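Local coordinates for protein RavA (PDB 6WO6) that probably acts as an effector that Legionella pneumophila delivers into host cells, with no biochemical activity assigned to it, at residues L48-C52 with A84-K88; F60-I64 with L81-Y85; R90-L94 with M105-F111; V234-K238 with V251-F255; A288-P292 with I324-H329. The protein carries 2 engineered substitutions. One frame throughout, in Å; residues are numbered along the deposited sequence.

Overall arrangement
The five contacts join helices of an elongated, all-helical chain that has no assigned active site. Interactions 1 and 2 form one unit: their centres lie 7 Å apart, they share A84 and Y85, and they pack directly, as where L48 CD2 meets L81 CD1 at 3.6 Å. Interaction 3 uses the far part of the same helix 77-92, with its centre about 15 Å from that of interaction 1. Interactions 4 and 5 lie on the opposite side of the chain's centre, 21 Å apart between centres, and touch through A254 O and L290 CD1 at 4.0 Å. Between the two groups, interactions 3 and 4 are still about 27 Å apart at their nearest atoms.

Interaction 1 of 5, residues L48-C52 with A84-K88; sequences LVLEC and AYQVK
K88 reaches past V49 because its chain leaves CB on the side remote from the backbone N (chi1 176°), bends at chi2 (144°) and then runs extended through its last two torsions. K88 and V49 lie alongside one another, pointing opposite ways: K88 CB and CD rest along V49 CG1, the former at 3.5 Å, while NZ travels on to the carbonyls of V49 in the last turn of helix 38-51 and of C52 just beyond it. Two hydrogen bonds hold it there. The one to V49 O, with NZ at 3.3 Å, lies in the carbonyl plane on a lone pair, at a C=O...N angle of 139°. The one from NZ to C52 O is 3.1 Å long and straighter at the oxygen, but tilted out of that carbonyl's plane. L50 O also lies 2.9 Å from NZ. K88 is a buried residue, and these carbonyl oxygens supply polar partners for its ammonium group.

This is a lysine placed at the carboxyl end of a helix. V49 O also receives a weak bond from C52 N, and the positive charge would probably be favoured by the helix dipole. Here helix 38-51 packs on helix 77-92 within an all-helical fold, and helix 120-127 covers the contact from a further direction through L122 touching L50 and A84, and V126 touching K88.

The apolar half of the contact rests on the other branch of V49. Its CG2 sits over the backbone of the second helix, 3.5 Å from Y85 N, and meets A84 CB at 3.7 Å.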
# COMPACT_ATOMS: atom_id res chain seq x y z
N LEU A 48 16.46 -22.88 14.23
CA LEU A 48 15.55 -23.08 15.35
C LEU A 48 14.54 -21.95 15.45
O LEU A 48 13.35 -22.18 15.70
CB LEU A 48 16.37 -23.22 16.63
CG LEU A 48 15.78 -23.50 18.01
CD1 LEU A 48 14.74 -24.58 17.94
CD2 LEU A 48 16.89 -23.93 18.96
N VAL A 49 14.99 -20.71 15.24
CA VAL A 49 14.08 -19.58 15.35
C VAL A 49 13.21 -19.44 14.10
O VAL A 49 12.04 -19.04 14.19
CB VAL A 49 14.88 -18.30 15.64
CG1 VAL A 49 14.27 -17.08 14.98
CG2 VAL A 49 14.98 -18.08 17.14
N LEU A 50 13.74 -19.80 12.93
CA LEU A 50 12.95 -19.75 11.70
C LEU A 50 11.76 -20.69 11.78
O LEU A 50 10.62 -20.30 11.49
CB LEU A 50 13.82 -20.08 10.49
CG LEU A 50 14.56 -18.91 9.84
CD1 LEU A 50 15.70 -19.42 8.98
CD2 LEU A 50 13.59 -18.08 9.01
N GLU A 51 11.99 -21.94 12.18
CA GLU A 51 10.92 -22.93 12.16
C GLU A 51 9.85 -22.68 13.22
O GLU A 51 8.78 -23.30 13.15
CB GLU A 51 11.49 -24.33 12.34
CG GLU A 51 12.34 -24.80 11.19
CD GLU A 51 12.70 -26.26 11.30
OE1 GLU A 51 13.28 -26.81 10.34
OE2 GLU A 51 12.38 -26.86 12.35
N CYS A 52 10.09 -21.79 14.18
CA CYS A 52 9.11 -21.52 15.22
C CYS A 52 7.97 -20.68 14.67
O CYS A 52 8.21 -19.56 14.20
CB CYS A 52 9.76 -20.81 16.39
SG CYS A 52 8.61 -20.24 17.64
N ALA A 84 18.83 -14.49 18.15
CA ALA A 84 18.02 -14.88 17.01
C ALA A 84 16.53 -14.64 17.27
O ALA A 84 15.81 -14.13 16.40
CB ALA A 84 18.27 -16.35 16.66
N TYR A 85 16.06 -15.00 18.47
CA TYR A 85 14.69 -14.70 18.84
C TYR A 85 14.43 -13.20 18.78
O TYR A 85 13.36 -12.76 18.36
CB TYR A 85 14.36 -15.23 20.24
CG TYR A 85 13.07 -14.66 20.80
CD1 TYR A 85 11.84 -15.18 20.43
CD2 TYR A 85 13.09 -13.60 21.70
CE1 TYR A 85 10.66 -14.66 20.94
CE2 TYR A 85 11.92 -13.07 22.21
CZ TYR A 85 10.70 -13.60 21.82
OH TYR A 85 9.53 -13.08 22.33
N GLN A 86 15.40 -12.39 19.23
CA GLN A 86 15.24 -10.94 19.17
C GLN A 86 15.06 -10.47 17.74
O GLN A 86 14.17 -9.66 17.45
CB GLN A 86 16.46 -10.26 19.81
CG GLN A 86 16.48 -10.32 21.33
CD GLN A 86 15.45 -9.41 21.96
OE1 GLN A 86 15.68 -8.20 22.09
NE2 GLN A 86 14.31 -9.97 22.34
N VAL A 87 15.90 -10.96 16.83
CA VAL A 87 15.79 -10.58 15.42
C VAL A 87 14.39 -10.90 14.89
O VAL A 87 13.70 -10.03 14.34
CB VAL A 87 16.88 -11.28 14.59
CG1 VAL A 87 16.64 -11.04 13.10
CG2 VAL A 87 18.26 -10.78 14.99
N LYS A 88 13.95 -12.15 15.07
CA LYS A 88 12.67 -12.54 14.50
C LYS A 88 11.51 -11.80 15.16
O LYS A 88 10.56 -11.39 14.48
CB LYS A 88 12.47 -14.05 14.60
CG LYS A 88 11.10 -14.50 14.11
CD LYS A 88 11.15 -15.85 13.39
CE LYS A 88 9.75 -16.32 13.02
NZ LYS A 88 9.78 -17.64 12.32

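Interaction 2 of 5, residues F60-I64 with L81-Y85; sequences FAHAI and LFQAY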
# COMPACT_ATOMS: atom_id res chain seq x y z
N PHE A 60 7.74 -19.69 23.09
CA PHE A 60 9.15 -19.99 22.90
C PHE A 60 10.02 -19.05 23.73
O PHE A 60 11.02 -19.48 24.32
CB PHE A 60 9.52 -19.89 21.42
CG PHE A 60 10.87 -20.47 21.09
CD1 PHE A 60 11.38 -21.53 21.83
CD2 PHE A 60 11.63 -19.95 20.06
CE1 PHE A 60 12.62 -22.06 21.54
CE2 PHE A 60 12.87 -20.48 19.76
CZ PHE A 60 13.37 -21.54 20.50
N ALA A 61 9.64 -17.77 23.80
CA ALA A 61 10.39 -16.82 24.60
C ALA A 61 10.60 -17.35 26.01
O ALA A 61 11.74 -17.50 26.47
CB ALA A 61 9.66 -15.47 24.63
N HIS A 62 9.50 -17.69 26.69
CA HIS A 62 9.62 -18.19 28.06
C HIS A 62 10.49 -19.43 28.11
O HIS A 62 11.27 -19.61 29.06
CB HIS A 62 8.23 -18.46 28.64
CG HIS A 62 7.40 -17.23 28.81
ND1 HIS A 62 7.95 -15.98 29.02
CD2 HIS A 62 6.05 -17.05 28.79
CE1 HIS A 62 6.98 -15.09 29.13
NE2 HIS A 62 5.82 -15.71 28.99
N ALA A 63 10.40 -20.28 27.09
CA ALA A 63 11.25 -21.46 27.03
C ALA A 63 12.72 -21.07 27.12
O ALA A 63 13.47 -21.61 27.94
CB ALA A 63 10.97 -22.25 25.75
N ILE A 64 13.15 -20.11 26.29
CA ILE A 64 14.53 -19.66 26.33
C ILE A 64 14.89 -19.13 27.71
O ILE A 64 16.02 -19.31 28.18
CB ILE A 64 14.77 -18.59 25.24
CG1 ILE A 64 14.47 -19.17 23.85
CG2 ILE A 64 16.20 -18.07 25.30
CD1 ILE A 64 14.59 -18.16 22.73
N LEU A 81 20.84 -18.08 20.65
CA LEU A 81 19.41 -18.33 20.53
C LEU A 81 18.60 -17.10 20.91
O LEU A 81 17.60 -16.77 20.25
CB LEU A 81 19.01 -19.53 21.38
CG LEU A 81 17.61 -20.08 21.06
CD1 LEU A 81 17.53 -20.46 19.59
CD2 LEU A 81 17.26 -21.26 21.95
N PHE A 82 19.00 -16.39 21.97
CA PHE A 82 18.26 -15.21 22.38
C PHE A 82 18.39 -14.09 21.35
O PHE A 82 17.40 -13.40 21.05
CB PHE A 82 18.72 -14.73 23.75
CG PHE A 82 17.83 -13.69 24.36
CD1 PHE A 82 16.59 -14.04 24.87
CD2 PHE A 82 18.22 -12.36 24.41
CE1 PHE A 82 15.75 -13.09 25.42
CE2 PHE A 82 17.39 -11.41 24.97
CZ PHE A 82 16.15 -11.77 25.47
N GLN A 83 19.58 -13.90 20.79
CA GLN A 83 19.74 -12.88 19.75
C GLN A 83 18.90 -13.21 18.52
O GLN A 83 18.31 -12.31 17.90
CB GLN A 83 21.22 -12.73 19.39
CG GLN A 83 22.05 -12.03 20.45
CD GLN A 83 23.53 -11.98 20.09
OE1 GLN A 83 24.03 -10.95 19.63
NE2 GLN A 83 24.23 -13.08 20.32
N ALA A 84 18.83 -14.49 18.15
CA ALA A 84 18.02 -14.88 17.01
C ALA A 84 16.53 -14.64 17.27
O ALA A 84 15.81 -14.13 16.40
CB ALA A 84 18.27 -16.35 16.66
N TYR A 85 16.06 -15.00 18.47
CA TYR A 85 14.69 -14.70 18.84
C TYR A 85 14.43 -13.20 18.78
O TYR A 85 13.36 -12.76 18.36
CB TYR A 85 14.36 -15.23 20.24
CG TYR A 85 13.07 -14.66 20.80
CD1 TYR A 85 11.84 -15.18 20.43
CD2 TYR A 85 13.09 -13.60 21.70
CE1 TYR A 85 10.66 -14.66 20.94
CE2 TYR A 85 11.92 -13.07 22.21
CZ TYR A 85 10.70 -13.60 21.82
OH TYR A 85 9.53 -13.08 22.33
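Helix segments F60-I64 and L81-Y85 run nearly antiparallel, with 158° between their directions and 10.8 Å between their axes at closest approach. The nearest CA atoms pair A61 with Y85 and I64 with F82, the second pair at 7.0 Å, which defines the register.

I64 is the central side chain. Its CG1 stands beside the backbone N (chi1 -60°) and chi2 is extended, which drives CD1 forward between two residues one helical turn apart: it meets L81 CG at 3.9 Å and Y85 CB at 3.9 Å. The other branch, CG2, approaches the F82 ring at its edge, 4.1 Å from CD1 of that ring. F60 CZ touches L81 CD2 at 4.2 Å; within helix 54-66, one turn on, I64 CD1 stands above one face of the F60 ring, displaced toward the rim. Y85 swings its ring across the groove to A61, whose CA lies over one ring face, again off centre, while A61 CB faces Y85 CZ at 3.5 Å and the Y85 hydroxyl also lies against that methyl.

F60 also meets Y17 edge-to-face, and L81 reaches helix 38-51 at A45 and L48. The two segments share no hydrogen bond and meet through hydrocarbon and ring surfaces, so the cohesion probably comes from dispersion and the burial of apolar surface.

Interaction 3 of 5, residues R90-L94 with M105-F111; sequences RIISL and MILEKEF
M105 and L94 make an apolar touch, M105 CE lying 3.6 Å from L94 CD2. The thioether reaches there on a chain that stays extended through its first two torsions and bends only at chi3 (34°). M105 SD thereby comes near two polar atoms of the first segment, S93 OG at 3.6 Å and R90 O at 3.8 Å. The same L94 methyl, CD2, also meets I106 CG1 at 3.9 Å, the two side chains crossing at about a right angle, while L94 CD1 turns to the F111 ring at CZ. The ring approaches R90 O through CZ as well, at 3.9 Å. At the other end of the contact R90 extends fully from CG to NE and brings NH1 within 2.9 Å of E110 O.

Farther out, the partners are positioned by their surroundings. S93 OG is hydrogen-bonded to K89 O, with R90 O as a competing acceptor. F111 is stacked on F116 and touches I157, and I106 O accepts a hydrogen bond from N153 ND2, linking the contact to helix 147-157. Within the second segment, M105 O lies in the plane of the F111 ring, at its edge.

The backbone of that segment explains how F111 is returned to the first helix. K109, two residues after helix 102-107 and following E108, takes left-handed helical angles (phi 58°), and E110 N bonds weakly to M105 O, 3.4 Å away. This is consistent with a Schellman-like C-terminal cap, which turns the chain away from the helix and leads F111 back to helix 77-92.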
# COMPACT_ATOMS: atom_id res chain seq x y z
N ARG A 90 11.50 -8.77 16.61
CA ARG A 90 11.46 -7.37 16.21
C ARG A 90 11.04 -7.22 14.75
O ARG A 90 10.40 -6.22 14.40
CB ARG A 90 12.82 -6.71 16.45
CG ARG A 90 13.18 -6.59 17.91
CD ARG A 90 14.52 -5.92 18.11
NE ARG A 90 14.92 -5.94 19.51
CZ ARG A 90 16.05 -5.42 19.97
NH1 ARG A 90 16.90 -4.83 19.13
NH2 ARG A 90 16.34 -5.48 21.26
N ILE A 91 11.38 -8.18 13.89
CA ILE A 91 10.94 -8.07 12.50
C ILE A 91 9.45 -8.38 12.39
O ILE A 91 8.71 -7.67 11.70
CB ILE A 91 11.78 -8.98 11.59
CG1 ILE A 91 13.18 -8.39 11.42
CG2 ILE A 91 11.11 -9.15 10.24
CD1 ILE A 91 14.13 -9.27 10.63
N ILE A 92 8.98 -9.44 13.06
CA ILE A 92 7.59 -9.86 12.91
C ILE A 92 6.65 -8.88 13.60
O ILE A 92 5.50 -8.71 13.17
CB ILE A 92 7.43 -11.30 13.43
CG1 ILE A 92 7.75 -12.29 12.31
CG2 ILE A 92 6.05 -11.55 14.00
CD1 ILE A 92 6.98 -12.04 11.03
N SER A 93 7.11 -8.19 14.65
CA SER A 93 6.26 -7.20 15.31
C SER A 93 5.94 -6.01 14.42
O SER A 93 5.09 -5.19 14.79
CB SER A 93 6.92 -6.72 16.60
OG SER A 93 8.16 -6.10 16.34
N LEU A 94 6.59 -5.89 13.26
CA LEU A 94 6.16 -4.91 12.27
C LEU A 94 4.78 -5.24 11.73
O LEU A 94 4.01 -4.33 11.40
CB LEU A 94 7.17 -4.82 11.13
CG LEU A 94 8.59 -4.35 11.45
CD1 LEU A 94 9.49 -4.49 10.23
CD2 LEU A 94 8.58 -2.92 11.95
N MET A 105 9.30 2.18 15.69
CA MET A 105 10.31 1.19 16.06
C MET A 105 11.49 1.22 15.10
O MET A 105 12.64 1.05 15.53
CB MET A 105 9.67 -0.20 16.10
CG MET A 105 10.63 -1.35 15.91
SD MET A 105 9.83 -2.95 16.17
CE MET A 105 8.19 -2.62 15.54
N ILE A 106 11.24 1.45 13.81
CA ILE A 106 12.35 1.50 12.86
C ILE A 106 13.17 2.78 13.04
O ILE A 106 14.40 2.76 12.86
CB ILE A 106 11.82 1.34 11.43
CG1 ILE A 106 11.16 -0.04 11.28
CG2 ILE A 106 12.93 1.52 10.40
CD1 ILE A 106 11.15 -0.58 9.87
N LEU A 107 12.53 3.88 13.41
CA LEU A 107 13.23 5.16 13.56
C LEU A 107 13.92 5.29 14.91
O LEU A 107 15.00 5.89 14.99
CB LEU A 107 12.26 6.32 13.37
CG LEU A 107 11.68 6.52 11.97
CD1 LEU A 107 10.69 7.67 11.96
CD2 LEU A 107 12.79 6.75 10.97
N GLU A 108 13.32 4.75 15.97
CA GLU A 108 13.89 4.78 17.32
C GLU A 108 15.17 3.96 17.44
O GLU A 108 15.65 3.79 18.57
CB GLU A 108 12.86 4.27 18.33
CG GLU A 108 11.70 5.23 18.57
CD GLU A 108 10.51 4.55 19.22
OE1 GLU A 108 10.56 3.31 19.42
OE2 GLU A 108 9.52 5.24 19.54
N LYS A 109 15.70 3.49 16.32
CA LYS A 109 16.93 2.70 16.28
C LYS A 109 16.83 1.45 17.14
O LYS A 109 17.82 0.98 17.71
CB LYS A 109 18.14 3.55 16.68
CG LYS A 109 18.11 4.97 16.11
CD LYS A 109 19.43 5.36 15.46
CE LYS A 109 19.51 4.84 14.03
NZ LYS A 109 20.79 5.24 13.38
N GLU A 110 15.61 0.90 17.25
CA GLU A 110 15.41 -0.42 17.82
C GLU A 110 16.00 -1.52 16.96
O GLU A 110 16.00 -2.68 17.37
CB GLU A 110 13.91 -0.67 18.02
CG GLU A 110 13.50 -0.97 19.45
CD GLU A 110 12.16 -0.35 19.80
OE1 GLU A 110 12.14 0.83 20.19
OE2 GLU A 110 11.13 -1.05 19.68
N PHE A 111 16.49 -1.18 15.77
CA PHE A 111 17.13 -2.12 14.86
C PHE A 111 18.64 -1.90 14.97
O PHE A 111 19.23 -1.08 14.26
CB PHE A 111 16.63 -1.92 13.43
CG PHE A 111 15.27 -2.52 13.19
CD1 PHE A 111 14.15 -1.99 13.80
CD2 PHE A 111 15.13 -3.62 12.37
CE1 PHE A 111 12.90 -2.54 13.59
CE2 PHE A 111 13.89 -4.18 12.15
CZ PHE A 111 12.77 -3.63 12.76

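Interaction 4 of 5, residues V234-K238 with V251-F255; sequences VMKIK and VQSAF
V234 and F255 meet in an apolar contact between two nearly antiparallel helices, 163° apart in direction and 11.8 Å between the axes of the two short segments. V234 CG2, anti to its own carbonyl carbon, comes to the edge of the F255 ring, near its plane, at 3.7 Å from CE2. A turn along the helix, I237 and V251 reach toward each other tip to tip, with I237 CD1 at 4.0 Å from V251 CG2 and almost as near to CG1. V251 continues this core toward A218 and L221 of helix 214-224.

Mixed contacts lie at the margin. Q252, extended beyond CG, crosses V234 at about a right angle, its CD and OE1 next to V234 CG1, with OE1 at 3.9 Å from that methyl. K238 bends at three successive torsions and brings NZ to 3.9 Å from Q252 NE2, a proximity of two nitrogen donors; NZ also forms a long, weak ion pair with E243.

Between the two segments, then, the amide and ammonium groups border the packing without a hydrogen bond joining them, and valine, isoleucine and phenylalanine surfaces probably supply most of the attraction.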
# COMPACT_ATOMS: atom_id res chain seq x y z
N VAL A 234 -7.79 4.84 -18.44
CA VAL A 234 -8.81 3.82 -18.21
C VAL A 234 -8.17 2.43 -18.16
O VAL A 234 -8.52 1.60 -17.31
CB VAL A 234 -9.91 3.91 -19.27
CG1 VAL A 234 -10.92 2.79 -19.10
CG2 VAL A 234 -10.61 5.25 -19.17
N MET A 235 -7.24 2.15 -19.08
CA MET A 235 -6.59 0.84 -19.10
C MET A 235 -5.79 0.62 -17.82
O MET A 235 -5.80 -0.49 -17.27
CB MET A 235 -5.70 0.70 -20.33
CG MET A 235 -6.44 0.71 -21.65
SD MET A 235 -7.72 -0.55 -21.76
CE MET A 235 -6.79 -1.92 -22.44
N LYS A 236 -5.11 1.65 -17.33
CA LYS A 236 -4.34 1.50 -16.10
C LYS A 236 -5.26 1.25 -14.90
O LYS A 236 -4.97 0.39 -14.05
CB LYS A 236 -3.46 2.72 -15.88
CG LYS A 236 -2.22 2.71 -16.76
CD LYS A 236 -1.52 4.05 -16.82
CE LYS A 236 -0.31 3.97 -17.75
NZ LYS A 236 0.34 5.30 -17.93
N ILE A 237 -6.37 1.99 -14.81
CA ILE A 237 -7.32 1.76 -13.72
C ILE A 237 -7.84 0.33 -13.77
O ILE A 237 -7.84 -0.39 -12.76
CB ILE A 237 -8.47 2.78 -13.78
CG1 ILE A 237 -7.93 4.19 -13.54
CG2 ILE A 237 -9.53 2.43 -12.75
CD1 ILE A 237 -8.92 5.28 -13.86
N LYS A 238 -8.28 -0.12 -14.95
CA LYS A 238 -8.70 -1.52 -15.09
C LYS A 238 -7.55 -2.48 -14.84
O LYS A 238 -7.79 -3.66 -14.57
CB LYS A 238 -9.30 -1.76 -16.48
CG LYS A 238 -10.81 -1.54 -16.53
CD LYS A 238 -11.18 -0.46 -17.54
CE LYS A 238 -11.62 -1.06 -18.87
NZ LYS A 238 -12.94 -1.76 -18.77
N VAL A 251 -15.07 6.90 -13.59
CA VAL A 251 -14.18 7.56 -14.54
C VAL A 251 -14.71 7.40 -15.96
O VAL A 251 -14.74 8.37 -16.74
CB VAL A 251 -12.75 7.01 -14.40
CG1 VAL A 251 -11.90 7.41 -15.59
CG2 VAL A 251 -12.12 7.52 -13.11
N GLN A 252 -15.16 6.19 -16.32
CA GLN A 252 -15.68 5.99 -17.66
C GLN A 252 -16.96 6.79 -17.89
O GLN A 252 -17.15 7.38 -18.96
CB GLN A 252 -15.89 4.50 -17.92
CG GLN A 252 -14.59 3.69 -17.89
CD GLN A 252 -14.74 2.28 -18.43
OE1 GLN A 252 -14.67 2.05 -19.63
NE2 GLN A 252 -14.96 1.33 -17.53
N SER A 253 -17.83 6.85 -16.88
CA SER A 253 -19.07 7.61 -17.05
C SER A 253 -18.80 9.11 -17.11
O SER A 253 -19.51 9.84 -17.82
CB SER A 253 -20.06 7.29 -15.93
OG SER A 253 -19.97 8.23 -14.89
N ALA A 254 -17.78 9.60 -16.40
CA ALA A 254 -17.46 11.03 -16.47
C ALA A 254 -16.88 11.38 -17.84
O ALA A 254 -17.22 12.43 -18.41
CB ALA A 254 -16.48 11.40 -15.36
N PHE A 255 -16.00 10.53 -18.38
CA PHE A 255 -15.55 10.73 -19.75
C PHE A 255 -16.72 10.74 -20.72
O PHE A 255 -16.79 11.59 -21.62
CB PHE A 255 -14.54 9.64 -20.14
CG PHE A 255 -13.18 9.83 -19.54
CD1 PHE A 255 -12.66 11.09 -19.33
CD2 PHE A 255 -12.41 8.73 -19.18
CE1 PHE A 255 -11.39 11.26 -18.77
CE2 PHE A 255 -11.15 8.89 -18.63
CZ PHE A 255 -10.64 10.15 -18.42

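Interaction 5 of 5, residues A288-P292 with I324-H329; sequences AILFP and INGAAH
A288 starts the contact, pressing its single methyl against the last turn of helix 311-327 and the residue after it: CB lies 3.5 Å from I324 O, with A328 N and the A327 methyl close by. The small side chain lets the backbones come close, A288 CA and A328 CA being 5.1 Å apart.

F291 then offers a ring face. I324 CG2 sits above it in a CH-pi contact, 3.7 Å from the F291 ring centroid and 20° off the normal, displaced toward the rim near CD1. A288 O lies at the ring edge in its plane and also accepts the F291 N-H. C284 of helix 281-286 touches both F291 and I324.

At P292, CG meets A328 CB at 3.9 Å and passes N325, whose OD1 lies 4.1 Å from P292 CG, with the H329 ring approaching more loosely.

The chain leaves helical geometry at A328, so the contact docks the end of the C-terminal helix against the 288-292 segment leading into helix 290-294, an interhelical packing of the all-alpha kind, mainly small and apolar, with N325 and H329 at its edge.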
# COMPACT_ATOMS: atom_id res chain seq x y z
N ALA A 288 -20.51 18.04 -11.77
CA ALA A 288 -20.85 19.42 -12.10
C ALA A 288 -19.61 20.25 -12.44
O ALA A 288 -19.71 21.22 -13.21
CB ALA A 288 -21.60 20.06 -10.93
N ILE A 289 -18.45 19.87 -11.91
CA ILE A 289 -17.21 20.61 -12.16
C ILE A 289 -16.91 20.73 -13.65
O ILE A 289 -16.19 21.64 -14.07
CB ILE A 289 -16.04 19.93 -11.41
CG1 ILE A 289 -14.81 20.84 -11.38
CG2 ILE A 289 -15.70 18.59 -12.05
CD1 ILE A 289 -13.63 20.23 -10.66
N LEU A 290 -17.48 19.83 -14.46
CA LEU A 290 -17.22 19.88 -15.90
C LEU A 290 -17.84 21.10 -16.56
O LEU A 290 -17.33 21.57 -17.58
CB LEU A 290 -17.75 18.60 -16.56
CG LEU A 290 -16.89 17.35 -16.45
CD1 LEU A 290 -17.64 16.14 -16.98
CD2 LEU A 290 -15.61 17.56 -17.22
N PHE A 291 -18.93 21.63 -16.01
CA PHE A 291 -19.78 22.53 -16.80
C PHE A 291 -19.28 23.96 -16.94
O PHE A 291 -19.29 24.49 -18.06
CB PHE A 291 -21.20 22.52 -16.23
CG PHE A 291 -21.98 21.29 -16.57
CD1 PHE A 291 -21.82 20.12 -15.84
CD2 PHE A 291 -22.85 21.28 -17.65
CE1 PHE A 291 -22.52 18.98 -16.17
CE2 PHE A 291 -23.56 20.14 -17.98
CZ PHE A 291 -23.40 18.99 -17.24
N PRO A 292 -18.84 24.64 -15.87
CA PRO A 292 -18.39 26.04 -16.06
C PRO A 292 -17.27 26.19 -17.08
O PRO A 292 -17.28 27.15 -17.86
CB PRO A 292 -17.93 26.45 -14.65
CG PRO A 292 -18.73 25.59 -13.74
CD PRO A 292 -18.83 24.27 -14.44
N ILE A 324 -27.13 22.97 -11.82
CA ILE A 324 -25.86 22.29 -12.07
C ILE A 324 -24.69 23.22 -11.80
O ILE A 324 -23.68 22.82 -11.21
CB ILE A 324 -25.83 21.74 -13.51
CG1 ILE A 324 -26.83 20.60 -13.67
CG2 ILE A 324 -24.43 21.27 -13.86
CD1 ILE A 324 -27.20 20.32 -15.11
N ASN A 325 -24.81 24.48 -12.22
CA ASN A 325 -23.75 25.44 -11.95
C ASN A 325 -23.61 25.71 -10.45
O ASN A 325 -22.49 25.92 -9.95
CB ASN A 325 -24.01 26.74 -12.70
CG ASN A 325 -22.78 27.25 -13.44
OD1 ASN A 325 -22.52 26.85 -14.57
ND2 ASN A 325 -22.02 28.12 -12.79
N GLY A 326 -24.72 25.70 -9.72
CA GLY A 326 -24.65 25.84 -8.27
C GLY A 326 -24.00 24.65 -7.59
O GLY A 326 -23.34 24.81 -6.56
N ALA A 327 -24.17 23.45 -8.14
CA ALA A 327 -23.49 22.28 -7.60
C ALA A 327 -21.98 22.37 -7.81
O ALA A 327 -21.21 21.84 -7.00
CB ALA A 327 -24.04 21.00 -8.22
N ALA A 328 -21.55 23.02 -8.89
CA ALA A 328 -20.16 23.39 -9.03
C ALA A 328 -19.83 24.50 -8.02
O ALA A 328 -20.70 25.00 -7.31
CB ALA A 328 -19.87 23.83 -10.46
N HIS A 329 -18.56 24.89 -7.97
CA HIS A 329 -18.05 25.76 -6.91
C HIS A 329 -18.36 25.15 -5.54
O HIS A 329 -18.73 25.85 -4.60
CB HIS A 329 -18.63 27.18 -7.02
CG HIS A 329 -18.77 27.67 -8.42
ND1 HIS A 329 -20.00 27.79 -9.04
CD2 HIS A 329 -17.85 28.07 -9.33
CE1 HIS A 329 -19.83 28.24 -10.27
NE2 HIS A 329 -18.53 28.42 -10.47